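Local atomic coordinates of concanavalin A-like lectin protein kinase family protein (Theobroma cacao, PDB entry 6CTH), a protein that probably transfers phosphate from ATP to target proteins through its kinase domain, which here holds an oxindole-type inhibitor and a magnesium ion. Residues A125-Y128 and L129-G133; A253-P256 and K257-E260. All coordinates share one frame; numbering follows the deposited sequence.

Contact 1: residues A125-Y128 and L129-G133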
loop_
_atom_site.group_PDB
_atom_site.type_symbol
_atom_site.label_atom_id
_atom_site.label_comp_id
_atom_site.label_asym_id
_atom_site.label_seq_id
_atom_site.Cartn_x
_atom_site.Cartn_y
_atom_site.Cartn_z
ATOM N N ALA A 125 5.074 -8.178 -4.441
ATOM C CA ALA A 125 5.181 -8.113 -2.978
ATOM C C ALA A 125 4.166 -9.006 -2.276
ATOM O O ALA A 125 4.500 -9.717 -1.350
ATOM C CB ALA A 125 5.051 -6.667 -2.504
ATOM N N LEU A 126 2.917 -8.909 -2.700
ATOM C CA LEU A 126 1.848 -9.677 -2.105
ATOM C C LEU A 126 2.043 -11.178 -2.302
ATOM O O LEU A 126 1.740 -11.960 -1.430
ATOM C CB LEU A 126 0.508 -9.220 -2.658
ATOM C CG LEU A 126 -0.693 -9.436 -1.756
ATOM C CD1 LEU A 126 -0.371 -9.106 -0.314
ATOM C CD2 LEU A 126 -1.878 -8.618 -2.242
ATOM N N LEU A 127 2.513 -11.563 -3.475
ATOM C CA LEU A 127 2.769 -12.991 -3.748
ATOM C C LEU A 127 3.802 -13.510 -2.754
ATOM O O LEU A 127 3.662 -14.587 -2.188
ATOM C CB LEU A 127 3.255 -13.197 -5.164
ATOM C CG LEU A 127 3.555 -14.628 -5.576
ATOM C CD1 LEU A 127 2.327 -15.495 -5.513
ATOM C CD2 LEU A 127 4.166 -14.680 -6.987
ATOM N N TYR A 128 4.837 -12.722 -2.573
ATOM C CA TYR A 128 5.903 -13.080 -1.611
ATOM C C TYR A 128 5.341 -13.206 -0.193
ATOM O O TYR A 128 5.582 -14.185 0.541
ATOM C CB TYR A 128 7.031 -12.100 -1.710
ATOM C CG TYR A 128 8.125 -12.275 -0.647
ATOM C CD1 TYR A 128 9.100 -13.225 -0.810
ATOM C CD2 TYR A 128 8.196 -11.467 0.489
ATOM C CE1 TYR A 128 10.109 -13.404 0.142
ATOM C CE2 TYR A 128 9.192 -11.625 1.437
ATOM C CZ TYR A 128 10.169 -12.582 1.253
ATOM O OH TYR A 128 11.127 -12.709 2.220
ATOM N N LEU A 129 4.531 -12.218 0.216
ATOM C CA LEU A 129 3.918 -12.277 1.506
ATOM C C LEU A 129 3.017 -13.481 1.699
ATOM O O LEU A 129 3.099 -14.167 2.729
ATOM C CB LEU A 129 3.124 -10.960 1.815
ATOM C CG LEU A 129 3.918 -9.660 1.962
ATOM C CD1 LEU A 129 2.972 -8.492 2.188
ATOM C CD2 LEU A 129 4.964 -9.758 3.059
ATOM N N HIS A 130 2.154 -13.747 0.747
ATOM C CA HIS A 130 1.127 -14.776 0.925
ATOM C C HIS A 130 1.661 -16.184 0.756
ATOM O O HIS A 130 1.131 -17.097 1.404
ATOM C CB HIS A 130 -0.049 -14.575 -0.029
ATOM C CG HIS A 130 -0.921 -13.407 0.343
ATOM N ND1 HIS A 130 -1.993 -12.991 -0.443
ATOM C CD2 HIS A 130 -0.840 -12.553 1.385
ATOM C CE1 HIS A 130 -2.555 -11.945 0.142
ATOM N NE2 HIS A 130 -1.886 -11.647 1.248
ATOM N N GLU A 131 2.675 -16.357 -0.085
ATOM C CA GLU A 131 3.002 -17.713 -0.558
ATOM C C GLU A 131 4.462 -18.121 -0.460
ATOM O O GLU A 131 4.701 -19.319 -0.648
ATOM C CB GLU A 131 2.607 -17.840 -2.018
ATOM C CG GLU A 131 1.123 -17.627 -2.311
ATOM C CD GLU A 131 0.191 -18.555 -1.528
ATOM O OE1 GLU A 131 0.633 -19.691 -1.152
ATOM O OE2 GLU A 131 -0.998 -18.154 -1.260
ATOM N N GLU A 132 5.388 -17.192 -0.290
ATOM C CA GLU A 132 6.822 -17.533 -0.451
ATOM C C GLU A 132 7.617 -17.668 0.814
ATOM O O GLU A 132 8.755 -18.190 0.743
ATOM C CB GLU A 132 7.501 -16.527 -1.357
ATOM C CG GLU A 132 6.941 -16.503 -2.773
ATOM C CD GLU A 132 7.651 -15.525 -3.663
ATOM O OE1 GLU A 132 8.871 -15.374 -3.557
ATOM O OE2 GLU A 132 7.006 -14.994 -4.565
ATOM N N GLY A 133 7.061 -17.276 1.964
ATOM C CA GLY A 133 7.746 -17.398 3.259
ATOM C C GLY A 133 7.467 -18.676 4.000
ATOM O O GLY A 133 6.519 -19.404 3.660
#
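Leu-126 lies over one face of the His-130 ring, one turn apart at the C-terminal end of helix 112-132, the long helix of the protein kinase C-lobe that comes just before the catalytic loop. In kinase nomenclature this is the αE helix. The touch is a CH-pi contact, with Leu-126 CD1 3.7 Å from the ring centroid of His-130. Leu-126 swings CG away from its backbone N (chi1 -154°), which lays CG and CD1 over the imidazole. The ring is also held from outside: NE2 of His-130 is hydrogen-bonded to Asp-199 of helix 196-212, which fixes how the imidazole is turned against the leucine.

On another side of the helix Glu-132 runs back up, extended beyond CG, and crosses Tyr-128 at about a right angle. Its OE1 comes to the edge of the tyrosine ring, 3.5 Å from Tyr-128 CD1. The carboxylate and ring planes stand 86° apart. OE2 of Glu-132 rests against Leu-127 CG at 3.6 Å. The phenol OH of Tyr-128 is hydrogen-bonded to the backbone N of Arg-70, while Glu-131 turns its carboxylate to Lys-196 of helix 196-212 in a salt bridge.

Four backbone hydrogen bonds run beneath these side chains, from the N atoms of residues 129-132 to the carbonyls of residues 125-128. The most bent of them joins Glu-131 N to Leu-127 O, with 138° at the hydrogen. In the last, Glu-132 N lies 3.1 Å from Tyr-128 O.

Contact 2: residues A253-P256 and K257-E260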
loop_
_atom_site.group_PDB
_atom_site.type_symbol
_atom_site.label_atom_id
_atom_site.label_comp_id
_atom_site.label_asym_id
_atom_site.label_seq_id
_atom_site.Cartn_x
_atom_site.Cartn_y
_atom_site.Cartn_z
ATOM N N ALA A 253 -2.436 9.319 -23.438
ATOM C CA ALA A 253 -1.153 8.601 -23.301
ATOM C C ALA A 253 -1.265 7.441 -22.317
ATOM O O ALA A 253 -0.775 7.502 -21.189
ATOM C CB ALA A 253 -0.047 9.558 -22.880
ATOM N N PHE A 254 -1.957 6.405 -22.754
ATOM C CA PHE A 254 -2.034 5.164 -22.028
ATOM C C PHE A 254 -2.382 4.041 -22.990
ATOM O O PHE A 254 -2.901 4.273 -24.081
ATOM C CB PHE A 254 -3.051 5.259 -20.878
ATOM C CG PHE A 254 -4.481 5.413 -21.313
ATOM C CD1 PHE A 254 -5.261 4.303 -21.606
ATOM C CD2 PHE A 254 -5.067 6.677 -21.382
ATOM C CE1 PHE A 254 -6.587 4.438 -22.011
ATOM C CE2 PHE A 254 -6.387 6.814 -21.765
ATOM C CZ PHE A 254 -7.149 5.697 -22.084
ATOM N N ASP A 255 -2.100 2.819 -22.553
ATOM C CA ASP A 255 -2.341 1.611 -23.319
ATOM C C ASP A 255 -3.754 1.064 -22.977
ATOM O O ASP A 255 -3.993 0.613 -21.869
ATOM C CB ASP A 255 -1.234 0.614 -22.964
ATOM C CG ASP A 255 -1.269 -0.633 -23.787
ATOM O OD1 ASP A 255 -2.349 -1.053 -24.204
ATOM O OD2 ASP A 255 -0.190 -1.220 -23.965
ATOM N N PRO A 256 -4.704 1.094 -23.934
ATOM C CA PRO A 256 -6.088 0.665 -23.634
ATOM C C PRO A 256 -6.300 -0.782 -23.189
ATOM O O PRO A 256 -7.209 -1.079 -22.426
ATOM C CB PRO A 256 -6.833 0.880 -24.983
ATOM C CG PRO A 256 -5.963 1.794 -25.787
ATOM C CD PRO A 256 -4.555 1.491 -25.350
ATOM N N LYS A 257 -5.528 -1.668 -23.767
ATOM C CA LYS A 257 -5.550 -3.080 -23.435
ATOM C C LYS A 257 -5.108 -3.308 -21.954
ATOM O O LYS A 257 -5.706 -4.104 -21.233
ATOM C CB LYS A 257 -4.604 -3.773 -24.391
ATOM C CG LYS A 257 -4.564 -5.268 -24.306
ATOM C CD LYS A 257 -3.403 -5.801 -25.157
ATOM C CE LYS A 257 -3.129 -7.262 -24.861
ATOM N NZ LYS A 257 -4.376 -8.072 -25.050
ATOM N N GLN A 258 -4.067 -2.594 -21.537
ATOM C CA GLN A 258 -3.552 -2.665 -20.154
ATOM C C GLN A 258 -4.505 -1.971 -19.214
ATOM O O GLN A 258 -4.697 -2.410 -18.092
ATOM C CB GLN A 258 -2.142 -2.065 -20.041
ATOM C CG GLN A 258 -1.047 -2.912 -20.680
ATOM C CD GLN A 258 0.340 -2.301 -20.591
ATOM O OE1 GLN A 258 0.522 -1.143 -20.234
ATOM N NE2 GLN A 258 1.333 -3.090 -20.928
ATOM N N LEU A 259 -5.165 -0.903 -19.668
ATOM C CA LEU A 259 -6.118 -0.216 -18.809
ATOM C C LEU A 259 -7.297 -1.110 -18.524
ATOM O O LEU A 259 -7.742 -1.199 -17.391
ATOM C CB LEU A 259 -6.627 1.102 -19.424
ATOM C CG LEU A 259 -7.774 1.774 -18.674
ATOM C CD1 LEU A 259 -7.423 2.180 -17.244
ATOM C CD2 LEU A 259 -8.211 2.990 -19.478
ATOM N N GLU A 260 -7.823 -1.758 -19.570
ATOM C CA GLU A 260 -8.908 -2.681 -19.403
ATOM C C GLU A 260 -8.534 -3.768 -18.424
ATOM O O GLU A 260 -9.321 -4.151 -17.560
ATOM C CB GLU A 260 -9.264 -3.342 -20.761
ATOM C CG GLU A 260 -10.419 -4.315 -20.694
ATOM C CD GLU A 260 -10.793 -4.846 -22.081
ATOM O OE1 GLU A 260 -9.922 -5.448 -22.729
ATOM O OE2 GLU A 260 -11.925 -4.580 -22.495
#
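Asp-255 turns its carboxylate toward the first turn of helix 256-269 and meets both Lys-257 and Gln-258. With CG anti to the aspartate's own N (chi1 -174°), OD1 is placed near the backbone N of Lys-257. The resulting bond is weak, Asp-255 OD1 lying 3.3 Å from Lys-257 N. It is also bent, with an N-H...O angle of 126°. OD1 of Asp-255 lies close to CB of Lys-257 as well, whose long chain leads away to a cation-pi contact with Phe-289. The other oxygen serves a flat contact, OD2 of Asp-255 lying 3.6 Å from Gln-258 CD. Although the two side chains cross at about a right angle, carboxylate and amide are stacked, their planes only 19° apart. Gln-258 is extended beyond CG, and its OE1 accepts from Trp-112 NE1, which holds the amide in position against the aspartate.

This is a helix N-cap joined to a hydrophobic staple: Asp-255 is the cap residue, and Phe-254 just before it touches Leu-259 in the helix. Pro-256 is the first helical residue. First-turn N-H groups have no acceptor one turn earlier in the helix, and a proline here forfeits no helical bond. Leu-259 N bonds to Asp-255 O at 2.9 Å. The next bond joins Glu-260 N to Pro-256 O at 3.0 Å. A carboxylate beside the helix N-terminus would be expected to be favoured in its charged form.

In the staple, the Phe-254 ring approaches the leucine methyl obliquely. Trp-112 and Ala-246 touch both side chains; between Phe-254 and Leu-259 themselves the closest atoms are Phe-254 CE1 and Leu-259 CD2, 3.3 Å apart.

Both contacts are local, at opposite kinds of helix end: contact 1 joins successive turns at the C-terminal end of helix 112-132, contact 2 a loop to the first turn of helix 256-269. They do not touch, their nearest atoms lying about 17 Å apart. Contact 1 is partly buried, with apolar and ring packing among its inner residues and carboxylates at its outer ones; contact 2 is a surface contact that combines polar groups at the helix start with one apolar pair, Phe-254 and the buried Leu-259. Helix 112-132 links them: its Trp-112, at the far end from contact 1, packs against contact 2.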